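Local coordinates for sulfite reductase [ferredoxin] (Mycobacterium tuberculosis, PDB 1ZJ8), which catalyses the six-electron reduction of sulfite to hydrogen sulfide with ferredoxin as electron donor, using siroheme and a [4Fe-4S] cluster, at residues Val109-Gly114 with Ile384-Tyr389; Ser139-Val144 with Pro176-Gly181; Ser437-Arg442 with Ser500-Gln505. One frame throughout, in Å; residues are numbered along the deposited sequence.

From the N terminus, residues 109-114 come first and meet 384-389 only much later in the chain, so interaction 1 closes a loop of about 270 residues and joins the two ferredoxin-like half domains. Interaction 2 opens and closes within that loop: 139-144, the turn of a hairpin holding siroheme, meets the edge strand 176-181 some thirty residues on. The two contacts touch, their centres about 6 Å apart, with probable hydrogen bonds from Q142 to F386 and from G113 to V179. Interaction 3 follows in series, crossing neither, and joins a cluster-side loop, 437-442, to strand 500-508 in the C-terminal 4Fe-4S domain; its centre lies about 28 Å from that of interaction 1.

Interaction 1. Residues Val109-Gly114 with Ile384-Tyr389; sequences VRCDGG and IRFTPY
G114 turns its carbonyl oxygen to the strand at 384-386, and F386 N donates to G114 O over 3.1 Å, the donor lying 29° from the carbonyl plane, with G114 CA and F386 CA 4.6 Å apart. The same oxygen also takes a CA-H...O contact from R385, with R385 CA 3.3 Å from G114 O and an angle of 151° at the hydrogen, so one carbonyl grips two consecutive residues of the strand. Glycine suits this place on two counts: its backbone has positive phi, and the lack of a side chain lets the strand's main chain lie directly against it. G113 before it also has positive phi and is the third residue of a type II beta turn, closed by G114 N donating to C111 O over 2.7 Å. Just beyond the turn, residues 115-116 form the edge strand of an antiparallel sheet and pair with 384-386, extending a sheet made otherwise of strands from the second ferredoxin-like half domain with a strand from the first. C111, its SG anti to the carbonyl carbon (chi1 -57°), sends the sulfur to the rim of the F386 ring. C111 SG lies 4.3 Å from F386 CE2, close to the ring plane, a sulfur-aromatic contact made at the edge. The phenyl ring is a fitting partner for this weakly polar thiol, and V144, L116 and L392 add hydrocarbon around it. R385 lays its aliphatic start past the turn, R385 CG standing 4.1 Å from G113 O, and its guanidinium reaches on to weak bonds with the carbonyls of P183 and A185. Within the first segment R110 and D112 form a salt bridge, R110 NE to D112 OD2 at 2.6 Å, and D112 OD1 also receives the amide of V179.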
loop_
_atom_site.group_PDB
_atom_site.type_symbol
_atom_site.label_atom_id
_atom_site.label_comp_id
_atom_site.label_asym_id
_atom_site.label_seq_id
_atom_site.Cartn_x
_atom_site.Cartn_y
_atom_site.Cartn_z
ATOM N N VAL A 109 -6.592 -2.626 -9.891
ATOM C CA VAL A 109 -7.383 -3.814 -9.655
ATOM C C VAL A 109 -7.390 -4.139 -8.174
ATOM O O VAL A 109 -6.334 -4.233 -7.551
ATOM C CB VAL A 109 -6.848 -5.023 -10.433
ATOM C CG1 VAL A 109 -7.780 -6.214 -10.264
ATOM C CG2 VAL A 109 -6.688 -4.673 -11.923
ATOM N N ARG A 110 -8.593 -4.310 -7.622
ATOM C CA ARG A 110 -8.787 -4.613 -6.207
ATOM C C ARG A 110 -8.516 -6.094 -5.907
ATOM O O ARG A 110 -9.191 -6.972 -6.468
ATOM C CB ARG A 110 -10.223 -4.275 -5.841
ATOM C CG ARG A 110 -10.490 -4.244 -4.377
ATOM C CD ARG A 110 -11.965 -4.358 -4.053
ATOM N NE ARG A 110 -12.105 -4.339 -2.606
ATOM C CZ ARG A 110 -12.213 -3.237 -1.876
ATOM N NH1 ARG A 110 -12.286 -2.040 -2.446
ATOM N NH2 ARG A 110 -12.287 -3.327 -0.556
ATOM N N CYS A 111 -7.540 -6.365 -5.039
ATOM C CA CYS A 111 -7.161 -7.726 -4.686
ATOM C C CYS A 111 -7.125 -7.950 -3.175
ATOM O O CYS A 111 -6.054 -8.187 -2.590
ATOM C CB CYS A 111 -5.779 -8.035 -5.240
ATOM S SG CYS A 111 -5.633 -7.839 -6.999
ATOM N N ASP A 112 -8.292 -7.917 -2.546
ATOM C CA ASP A 112 -8.363 -8.069 -1.098
ATOM C C ASP A 112 -7.617 -9.327 -0.700
ATOM O O ASP A 112 -7.768 -10.378 -1.335
ATOM C CB ASP A 112 -9.813 -8.062 -0.617
ATOM C CG ASP A 112 -10.529 -6.772 -1.016
ATOM O OD1 ASP A 112 -10.699 -5.900 -0.146
ATOM O OD2 ASP A 112 -10.855 -6.596 -2.218
ATOM N N GLY A 113 -6.764 -9.185 0.312
ATOM C CA GLY A 113 -5.914 -10.269 0.795
ATOM C C GLY A 113 -4.834 -10.753 -0.165
ATOM O O GLY A 113 -4.206 -11.794 0.089
ATOM N N GLY A 114 -4.634 -10.015 -1.268
ATOM C CA GLY A 114 -3.649 -10.355 -2.312
ATOM C C GLY A 114 -3.938 -11.593 -3.144
ATOM O O GLY A 114 -3.189 -11.901 -4.047
ATOM N N ILE A 384 -1.540 -17.815 -5.759
ATOM C CA ILE A 384 -0.471 -16.840 -5.661
ATOM C C ILE A 384 -1.041 -15.635 -4.902
ATOM O O ILE A 384 -2.251 -15.364 -4.961
ATOM C CB ILE A 384 0.038 -16.432 -7.070
ATOM C CG1 ILE A 384 1.017 -15.256 -6.993
ATOM C CG2 ILE A 384 -1.111 -16.014 -7.995
ATOM C CD1 ILE A 384 1.772 -14.987 -8.313
ATOM N N ARG A 385 -0.171 -14.938 -4.177
ATOM C CA ARG A 385 -0.553 -13.763 -3.410
ATOM C C ARG A 385 0.377 -12.588 -3.704
ATOM O O ARG A 385 1.606 -12.770 -3.770
ATOM C CB ARG A 385 -0.461 -14.073 -1.910
ATOM C CG ARG A 385 -1.690 -14.758 -1.295
ATOM C CD ARG A 385 -1.564 -16.264 -1.307
ATOM N NE ARG A 385 -2.848 -16.936 -1.101
ATOM C CZ ARG A 385 -3.370 -17.252 0.086
ATOM N NH1 ARG A 385 -2.751 -16.977 1.224
ATOM N NH2 ARG A 385 -4.527 -17.885 0.128
ATOM N N PHE A 386 -0.178 -11.387 -3.842
ATOM C CA PHE A 386 0.650 -10.187 -3.816
ATOM C C PHE A 386 0.889 -9.755 -2.363
ATOM O O PHE A 386 0.083 -10.076 -1.499
ATOM C CB PHE A 386 -0.018 -9.036 -4.594
ATOM C CG PHE A 386 -0.245 -9.312 -6.080
ATOM C CD1 PHE A 386 0.723 -9.957 -6.855
ATOM C CD2 PHE A 386 -1.412 -8.877 -6.705
ATOM C CE1 PHE A 386 0.511 -10.211 -8.225
ATOM C CE2 PHE A 386 -1.626 -9.113 -8.058
ATOM C CZ PHE A 386 -0.657 -9.785 -8.825
ATOM N N THR A 387 1.961 -8.995 -2.122
ATOM C CA THR A 387 2.489 -8.694 -0.767
ATOM C C THR A 387 2.303 -7.220 -0.428
ATOM O O THR A 387 2.330 -6.371 -1.302
ATOM C CB THR A 387 4.014 -9.039 -0.701
ATOM O OG1 THR A 387 4.185 -10.416 -1.044
ATOM C CG2 THR A 387 4.667 -8.822 0.673
ATOM N N PRO A 388 2.059 -6.894 0.845
ATOM C CA PRO A 388 2.124 -5.464 1.182
ATOM C C PRO A 388 3.517 -4.824 1.123
ATOM O O PRO A 388 3.674 -3.692 1.567
ATOM C CB PRO A 388 1.532 -5.406 2.601
ATOM C CG PRO A 388 0.821 -6.753 2.794
ATOM C CD PRO A 388 1.596 -7.723 1.982
ATOM N N TYR A 389 4.500 -5.506 0.541
ATOM C CA TYR A 389 5.844 -4.947 0.348
ATOM C C TYR A 389 6.249 -5.029 -1.117
ATOM O O TYR A 389 7.448 -5.057 -1.442
ATOM C CB TYR A 389 6.833 -5.636 1.284
ATOM C CG TYR A 389 6.566 -5.220 2.718
ATOM C CD1 TYR A 389 5.709 -5.962 3.530
ATOM C CD2 TYR A 389 7.114 -4.036 3.240
ATOM C CE1 TYR A 389 5.431 -5.557 4.820
ATOM C CE2 TYR A 389 6.844 -3.633 4.530
ATOM C CZ TYR A 389 6.006 -4.395 5.315
ATOM O OH TYR A 389 5.721 -4.005 6.604
#

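Interaction 2. Residues Ser139-Val144 with Pro176-Gly181; sequences SDRQNV and PRVVLG. With SRM (siroheme), chain E.
R141 carries the densest part of this contact, its guanidinium bonded at the edge and covered on one face by L180. R141 NH2 donates to V178 O over 3.2 Å in a nearly straight bond (172°), reaching the oxygen nearly along the C=O axis and within the guanidinium plane. L180 crosses the arginine at about a right angle, with L180 CD2 lying over the plane toward its rim and L180 CG 3.4 Å from R141 NH2. A bend at chi3 (79°) turns the guanidinium so that R141 NH1 can bond siroheme carboxylate oxygen O3C at 3.2 Å; N234 takes a second bond from this nitrogen. Arginine fits well, since its planar cation can serve the strand and an acidic cofactor at once, and the cofactor's negative charge would be expected to stabilise it. Q142 extends beyond CG and meets the strand's end with its amide: G181 N donates to Q142 OE1 over 2.8 Å, in the carbonyl plane on a lone pair. Q142 NE2 adds a weak bond to G181 O, its stronger partner being F386 O. On the cofactor side, D140 N donates to siroheme O4B over 3.0 Å, and S139 OG accepts N143 N at 3.0 Å, bracing the turn. Packing is looser toward the start of the strand, where R177 CB only comes within 4.5 Å of R141 NE and the rest of R177 leads away, its NE bonding G173 O. V179 likewise faces elsewhere, onto T221 and I223. Residues 139-143 thus form the hairpin turn between strands 135-138 and 144-149, at the edge of siroheme by its carboxylate arms, against strand 176-181, the outermost of a mixed sheet, which pairs in parallel with strand 219-224.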
loop_
_atom_site.group_PDB
_atom_site.type_symbol
_atom_site.label_atom_id
_atom_site.label_comp_id
_atom_site.label_asym_id
_atom_site.label_seq_id
_atom_site.Cartn_x
_atom_site.Cartn_y
_atom_site.Cartn_z
ATOM N N SER A 139 1.414 -3.039 -6.309
ATOM C CA SER A 139 1.365 -2.014 -5.308
ATOM C C SER A 139 1.696 -2.617 -3.926
ATOM O O SER A 139 1.671 -3.841 -3.743
ATOM C CB SER A 139 -0.044 -1.442 -5.347
ATOM O OG SER A 139 -0.945 -2.231 -4.582
ATOM N N ASP A 140 2.003 -1.756 -2.955
ATOM C CA ASP A 140 2.286 -2.198 -1.596
ATOM C C ASP A 140 1.012 -2.337 -0.729
ATOM O O ASP A 140 1.088 -2.312 0.494
ATOM C CB ASP A 140 3.292 -1.239 -0.972
ATOM C CG ASP A 140 2.700 0.118 -0.695
ATOM O OD1 ASP A 140 1.482 0.238 -0.859
ATOM O OD2 ASP A 140 3.436 1.053 -0.293
ATOM N N ARG A 141 -0.155 -2.452 -1.369
ATOM C CA ARG A 141 -1.400 -2.870 -0.710
ATOM C C ARG A 141 -1.985 -4.080 -1.444
ATOM O O ARG A 141 -3.185 -4.283 -1.430
ATOM C CB ARG A 141 -2.457 -1.751 -0.714
ATOM C CG ARG A 141 -2.264 -0.605 0.265
ATOM C CD ARG A 141 -3.571 0.168 0.467
ATOM N NE ARG A 141 -4.516 -0.505 1.384
ATOM C CZ ARG A 141 -4.382 -0.557 2.719
ATOM N NH1 ARG A 141 -3.354 0.023 3.323
ATOM N NH2 ARG A 141 -5.287 -1.181 3.461
ATOM N N GLN A 142 -1.127 -4.855 -2.110
ATOM C CA GLN A 142 -1.466 -6.168 -2.718
ATOM C C GLN A 142 -2.303 -6.074 -4.010
ATOM O O GLN A 142 -2.800 -7.090 -4.493
ATOM C CB GLN A 142 -2.100 -7.123 -1.693
ATOM C CG GLN A 142 -1.306 -7.247 -0.386
ATOM C CD GLN A 142 -1.928 -8.236 0.616
ATOM O OE1 GLN A 142 -2.621 -7.832 1.572
ATOM N NE2 GLN A 142 -1.665 -9.535 0.409
ATOM N N ASN A 143 -2.403 -4.870 -4.580
ATOM C CA ASN A 143 -3.011 -4.654 -5.903
ATOM C C ASN A 143 -2.010 -4.639 -7.091
ATOM O O ASN A 143 -0.792 -4.540 -6.917
ATOM C CB ASN A 143 -3.773 -3.326 -5.891
ATOM C CG ASN A 143 -4.953 -3.341 -4.933
ATOM O OD1 ASN A 143 -5.540 -4.398 -4.684
ATOM N ND2 ASN A 143 -5.309 -2.165 -4.394
ATOM N N VAL A 144 -2.549 -4.757 -8.298
ATOM C CA VAL A 144 -1.825 -4.376 -9.495
ATOM C C VAL A 144 -2.444 -3.127 -10.037
ATOM O O VAL A 144 -3.644 -2.911 -9.886
ATOM C CB VAL A 144 -1.884 -5.400 -10.620
ATOM C CG1 VAL A 144 -0.957 -6.535 -10.327
ATOM C CG2 VAL A 144 -3.290 -5.890 -10.822
ATOM N N PRO A 176 -13.896 2.487 1.431
ATOM C CA PRO A 176 -12.896 1.461 1.817
ATOM C C PRO A 176 -12.051 0.901 0.674
ATOM O O PRO A 176 -12.580 0.416 -0.344
ATOM C CB PRO A 176 -13.742 0.342 2.456
ATOM C CG PRO A 176 -15.065 0.977 2.775
ATOM C CD PRO A 176 -15.267 2.013 1.685
ATOM N N ARG A 177 -10.738 0.969 0.866
ATOM C CA ARG A 177 -9.784 0.473 -0.113
ATOM C C ARG A 177 -9.616 -1.013 0.128
ATOM O O ARG A 177 -10.255 -1.559 1.022
ATOM C CB ARG A 177 -8.443 1.210 0.040
ATOM C CG ARG A 177 -8.550 2.742 -0.009
ATOM C CD ARG A 177 -9.271 3.167 -1.288
ATOM N NE ARG A 177 -9.282 4.607 -1.527
ATOM C CZ ARG A 177 -8.256 5.310 -1.999
ATOM N NH1 ARG A 177 -7.071 4.739 -2.261
ATOM N NH2 ARG A 177 -8.412 6.616 -2.180
ATOM N N VAL A 178 -8.761 -1.661 -0.669
ATOM C CA VAL A 178 -8.353 -3.050 -0.409
ATOM C C VAL A 178 -8.224 -3.395 1.079
ATOM O O VAL A 178 -7.631 -2.663 1.853
ATOM C CB VAL A 178 -6.954 -3.392 -1.007
ATOM C CG1 VAL A 178 -7.069 -4.022 -2.359
ATOM C CG2 VAL A 178 -6.059 -2.185 -1.026
ATOM N N VAL A 179 -8.749 -4.543 1.456
ATOM C CA VAL A 179 -8.467 -5.095 2.752
ATOM C C VAL A 179 -7.194 -5.926 2.635
ATOM O O VAL A 179 -7.141 -6.864 1.834
ATOM C CB VAL A 179 -9.591 -6.043 3.208
ATOM C CG1 VAL A 179 -9.304 -6.552 4.635
ATOM C CG2 VAL A 179 -10.966 -5.369 3.103
ATOM N N LEU A 180 -6.183 -5.601 3.440
ATOM C CA LEU A 180 -4.924 -6.356 3.404
ATOM C C LEU A 180 -5.074 -7.723 4.109
ATOM O O LEU A 180 -5.872 -7.877 5.042
ATOM C CB LEU A 180 -3.776 -5.532 3.997
ATOM C CG LEU A 180 -3.568 -4.086 3.497
ATOM C CD1 LEU A 180 -2.328 -3.456 4.159
ATOM C CD2 LEU A 180 -3.453 -4.024 2.000
ATOM N N GLY A 181 -4.313 -8.712 3.638
ATOM C CA GLY A 181 -4.239 -10.023 4.294
ATOM C C GLY A 181 -2.848 -10.640 4.261
ATOM O O GLY A 181 -2.040 -10.312 3.386
HETATM FE FE SRM E . -1.396 6.271 -2.462
HETATM C CHA SRM E . -2.559 9.181 -3.821
HETATM C CHB SRM E . 0.141 5.554 -5.350
HETATM C CHC SRM E . -0.330 3.478 -1.176
HETATM C CHD SRM E . -0.949 7.862 0.572
HETATM N NA SRM E . -1.403 7.087 -4.287
HETATM C C1A SRM E . -2.035 8.208 -4.698
HETATM C C2A SRM E . -2.130 8.337 -6.188
HETATM C CMA SRM E . -3.473 7.858 -6.648
HETATM C CDA SRM E . -1.769 9.712 -6.677
HETATM C CEA SRM E . -2.849 10.655 -7.104
HETATM O O3A SRM E . -3.684 11.017 -6.269
HETATM O O4A SRM E . -2.915 11.063 -8.272
HETATM C C3A SRM E . -1.049 7.400 -6.606
HETATM C CAA SRM E . -1.362 6.595 -7.823
HETATM C CBA SRM E . -0.837 7.447 -8.947
HETATM C CCA SRM E . -0.357 6.599 -10.080
HETATM O O1A SRM E . 0.274 5.551 -9.825
HETATM O O2A SRM E . -0.626 6.960 -11.251
HETATM C C4A SRM E . -0.763 6.623 -5.366
HETATM N NB SRM E . -0.422 4.733 -3.203
HETATM C C1B SRM E . 0.118 4.529 -4.406
HETATM C C2B SRM E . 0.656 3.145 -4.639
HETATM C CMB SRM E . 0.396 2.601 -6.016
HETATM C CDB SRM E . 2.132 3.203 -4.431
HETATM C CEB SRM E . 2.917 1.953 -4.616
HETATM O O3B SRM E . 3.733 1.805 -5.551
HETATM O O4B SRM E . 2.721 1.052 -3.801
HETATM C C3B SRM E . -0.035 2.421 -3.504
HETATM C CAB SRM E . -1.397 1.933 -3.923
HETATM C CBB SRM E . -1.849 0.761 -3.107
HETATM C CCB SRM E . -3.290 0.453 -3.393
HETATM O O1B SRM E . -3.601 -0.491 -4.115
HETATM O O2B SRM E . -4.193 1.115 -2.890
HETATM C C4B SRM E . -0.284 3.573 -2.568
HETATM N NC SRM E . -0.666 5.811 -0.732
HETATM C C1C SRM E . -0.441 4.552 -0.305
HETATM C C2C SRM E . 0.043 4.483 0.994
HETATM C CDC SRM E . 0.649 3.332 1.725
HETATM C CEC SRM E . -0.188 2.357 2.456
HETATM O O3C SRM E . -1.433 2.375 2.322
HETATM O O4C SRM E . 0.424 1.568 3.190
HETATM C C3C SRM E . -0.100 5.762 1.440
HETATM C CAC SRM E . 0.306 6.089 2.840
HETATM C CBC SRM E . -0.504 5.575 4.011
HETATM C CCC SRM E . -1.725 6.460 4.187
HETATM O O1C SRM E . -2.668 6.425 3.350
HETATM O O2C SRM E . -1.728 7.231 5.181
HETATM C C4C SRM E . -0.589 6.529 0.414
HETATM N ND SRM E . -2.011 8.036 -1.686
HETATM C C1D SRM E . -1.548 8.515 -0.520
HETATM C C2D SRM E . -1.731 9.910 -0.496
HETATM C CAD SRM E . -1.931 10.688 0.793
HETATM C CBD SRM E . -3.327 10.917 1.283
HETATM C CCD SRM E . -3.639 11.558 2.605
HETATM O O1D SRM E . -4.209 10.842 3.459
HETATM O O2D SRM E . -3.336 12.758 2.840
HETATM C C3D SRM E . -2.325 10.250 -1.699
HETATM C CDD SRM E . -3.105 11.511 -1.954
HETATM C CED SRM E . -4.521 11.718 -1.462
HETATM O O3D SRM E . -5.194 10.780 -1.033
HETATM O O4D SRM E . -5.047 12.840 -1.476
HETATM C C4D SRM E . -2.495 9.081 -2.424
#

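Interaction 3. Residues Ser437-Arg442 with Ser500-Gln505; sequences SFAETR and SVEGFQ. With SF4 (iron/sulfur cluster), chain D.
E502 is the first residue of 500-505 to meet the loop 437-442. Its CB rests 3.3 Å from F438 O, and with CG set between the backbone N and the carbonyl carbon (chi1 81°) the extended chain passes beside A439 to the next amide. There E440 N donates to E502 OE2 over 3.1 Å, almost straight at 174°, arriving on the syn side but 33° out of the carboxylate plane. A glutamate is long enough to reach this loop amide, and A439 is small enough to be passed, its CB 3.4 Å from E502 OE2. F504 comes next, its ring tip bearing on the methyl group, F504 CZ to A439 CB 3.5 Å, while E440 O sits at the ring edge. E440 itself folds back, its OE2 accepting T441 N. At the start of 437-442, S437 CB lies 3.3 Å from sulfur S2 of the iron-sulfur cluster. The loop runs about perpendicular to the strand where they touch and leads into helix 442-455; strand 500-508 pairs with 486-494 and 520-528, with F504 packing on F488 and on I471 of strand 469-472.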
loop_
_atom_site.group_PDB
_atom_site.type_symbol
_atom_site.label_atom_id
_atom_site.label_comp_id
_atom_site.label_asym_id
_atom_site.label_seq_id
_atom_site.Cartn_x
_atom_site.Cartn_y
_atom_site.Cartn_z
ATOM N N SER A 437 3.930 14.188 -8.044
ATOM C CA SER A 437 5.365 13.905 -7.808
ATOM C C SER A 437 6.302 15.011 -8.265
ATOM O O SER A 437 6.058 15.663 -9.277
ATOM C CB SER A 437 5.772 12.635 -8.566
ATOM O OG SER A 437 4.817 12.361 -9.596
ATOM N N PHE A 438 7.394 15.179 -7.526
ATOM C CA PHE A 438 8.467 16.108 -7.896
ATOM C C PHE A 438 9.688 15.345 -8.450
ATOM O O PHE A 438 10.595 15.946 -9.042
ATOM C CB PHE A 438 8.851 16.979 -6.693
ATOM C CG PHE A 438 7.697 17.719 -6.119
ATOM C CD1 PHE A 438 7.005 18.648 -6.896
ATOM C CD2 PHE A 438 7.273 17.471 -4.822
ATOM C CE1 PHE A 438 5.902 19.335 -6.386
ATOM C CE2 PHE A 438 6.163 18.159 -4.294
ATOM C CZ PHE A 438 5.475 19.094 -5.083
ATOM N N ALA A 439 9.683 14.021 -8.280
ATOM C CA ALA A 439 10.798 13.189 -8.706
ATOM C C ALA A 439 10.366 11.832 -9.239
ATOM O O ALA A 439 9.230 11.354 -9.031
ATOM C CB ALA A 439 11.786 12.991 -7.568
ATOM N N GLU A 440 11.324 11.228 -9.933
ATOM C CA GLU A 440 11.186 9.912 -10.503
ATOM C C GLU A 440 11.598 8.866 -9.449
ATOM O O GLU A 440 12.583 9.022 -8.739
ATOM C CB GLU A 440 12.036 9.811 -11.777
ATOM C CG GLU A 440 11.857 8.522 -12.529
ATOM C CD GLU A 440 10.390 8.224 -12.791
ATOM O OE1 GLU A 440 9.814 8.982 -13.609
ATOM O OE2 GLU A 440 9.825 7.263 -12.176
ATOM N N THR A 441 10.821 7.800 -9.351
ATOM C CA THR A 441 10.995 6.831 -8.281
ATOM C C THR A 441 11.064 5.385 -8.782
ATOM O O THR A 441 12.053 4.697 -8.510
ATOM C CB THR A 441 9.840 6.950 -7.258
ATOM O OG1 THR A 441 8.585 6.955 -7.952
ATOM C CG2 THR A 441 9.970 8.218 -6.454
ATOM N N ARG A 442 10.034 4.929 -9.510
ATOM C CA ARG A 442 9.989 3.526 -9.903
ATOM C C ARG A 442 11.042 3.164 -10.945
ATOM O O ARG A 442 11.610 2.074 -10.887
ATOM C CB ARG A 442 8.595 3.047 -10.355
ATOM C CG ARG A 442 8.479 1.506 -10.143
ATOM C CD ARG A 442 7.159 0.830 -10.512
ATOM N NE ARG A 442 5.993 1.371 -9.818
ATOM C CZ ARG A 442 5.733 1.259 -8.519
ATOM N NH1 ARG A 442 6.564 0.647 -7.707
ATOM N NH2 ARG A 442 4.631 1.797 -8.017
ATOM N N SER A 500 16.842 24.937 -10.189
ATOM C CA SER A 500 16.104 24.214 -9.150
ATOM C C SER A 500 15.809 22.791 -9.657
ATOM O O SER A 500 15.172 22.619 -10.704
ATOM C CB SER A 500 14.820 24.940 -8.743
ATOM O OG SER A 500 14.517 24.693 -7.373
ATOM N N VAL A 501 16.279 21.787 -8.911
ATOM C CA VAL A 501 16.335 20.392 -9.390
ATOM C C VAL A 501 15.477 19.441 -8.556
ATOM O O VAL A 501 15.094 19.768 -7.428
ATOM C CB VAL A 501 17.810 19.851 -9.374
ATOM C CG1 VAL A 501 17.931 18.518 -10.150
ATOM C CG2 VAL A 501 18.783 20.892 -9.935
ATOM N N GLU A 502 15.178 18.270 -9.126
ATOM C CA GLU A 502 14.575 17.162 -8.385
ATOM C C GLU A 502 15.575 16.495 -7.432
ATOM O O GLU A 502 16.689 16.142 -7.824
ATOM C CB GLU A 502 13.876 16.156 -9.334
ATOM C CG GLU A 502 14.737 15.086 -10.060
ATOM C CD GLU A 502 13.885 13.920 -10.615
ATOM O OE1 GLU A 502 13.051 14.138 -11.521
ATOM O OE2 GLU A 502 14.040 12.778 -10.133
ATOM N N GLY A 503 15.162 16.366 -6.170
ATOM C CA GLY A 503 15.977 15.790 -5.100
ATOM C C GLY A 503 15.095 15.322 -3.945
ATOM O O GLY A 503 13.870 15.299 -4.054
ATOM N N PHE A 504 15.716 14.945 -2.831
ATOM C CA PHE A 504 15.011 14.246 -1.760
ATOM C C PHE A 504 15.408 14.770 -0.376
ATOM O O PHE A 504 16.571 15.101 -0.128
ATOM C CB PHE A 504 15.279 12.724 -1.860
ATOM C CG PHE A 504 14.804 12.104 -3.157
ATOM C CD1 PHE A 504 15.638 12.053 -4.275
ATOM C CD2 PHE A 504 13.523 11.600 -3.272
ATOM C CE1 PHE A 504 15.201 11.511 -5.474
ATOM C CE2 PHE A 504 13.091 11.060 -4.468
ATOM C CZ PHE A 504 13.938 11.019 -5.571
ATOM N N GLN A 505 14.409 14.862 0.500
ATOM C CA GLN A 505 14.608 15.065 1.930
ATOM C C GLN A 505 14.711 13.669 2.540
ATOM O O GLN A 505 14.048 12.745 2.078
ATOM C CB GLN A 505 13.410 15.843 2.524
ATOM C CG GLN A 505 13.551 16.330 4.007
ATOM C CD GLN A 505 12.325 17.178 4.511
ATOM O OE1 GLN A 505 11.532 16.726 5.348
ATOM N NE2 GLN A 505 12.189 18.401 3.989
HETATM FE FE1 SF4 D . 3.255 11.154 -4.176
HETATM FE FE2 SF4 D . 2.179 8.642 -4.081
HETATM FE FE3 SF4 D . 2.462 9.934 -6.477
HETATM FE FE4 SF4 D . 4.550 8.864 -5.084
HETATM S S1 SF4 D . 2.819 7.706 -6.064
HETATM S S2 SF4 D . 4.494 10.964 -6.085
HETATM S S3 SF4 D . 4.016 9.374 -2.913
HETATM S S4 SF4 D . 1.096 10.585 -4.746
#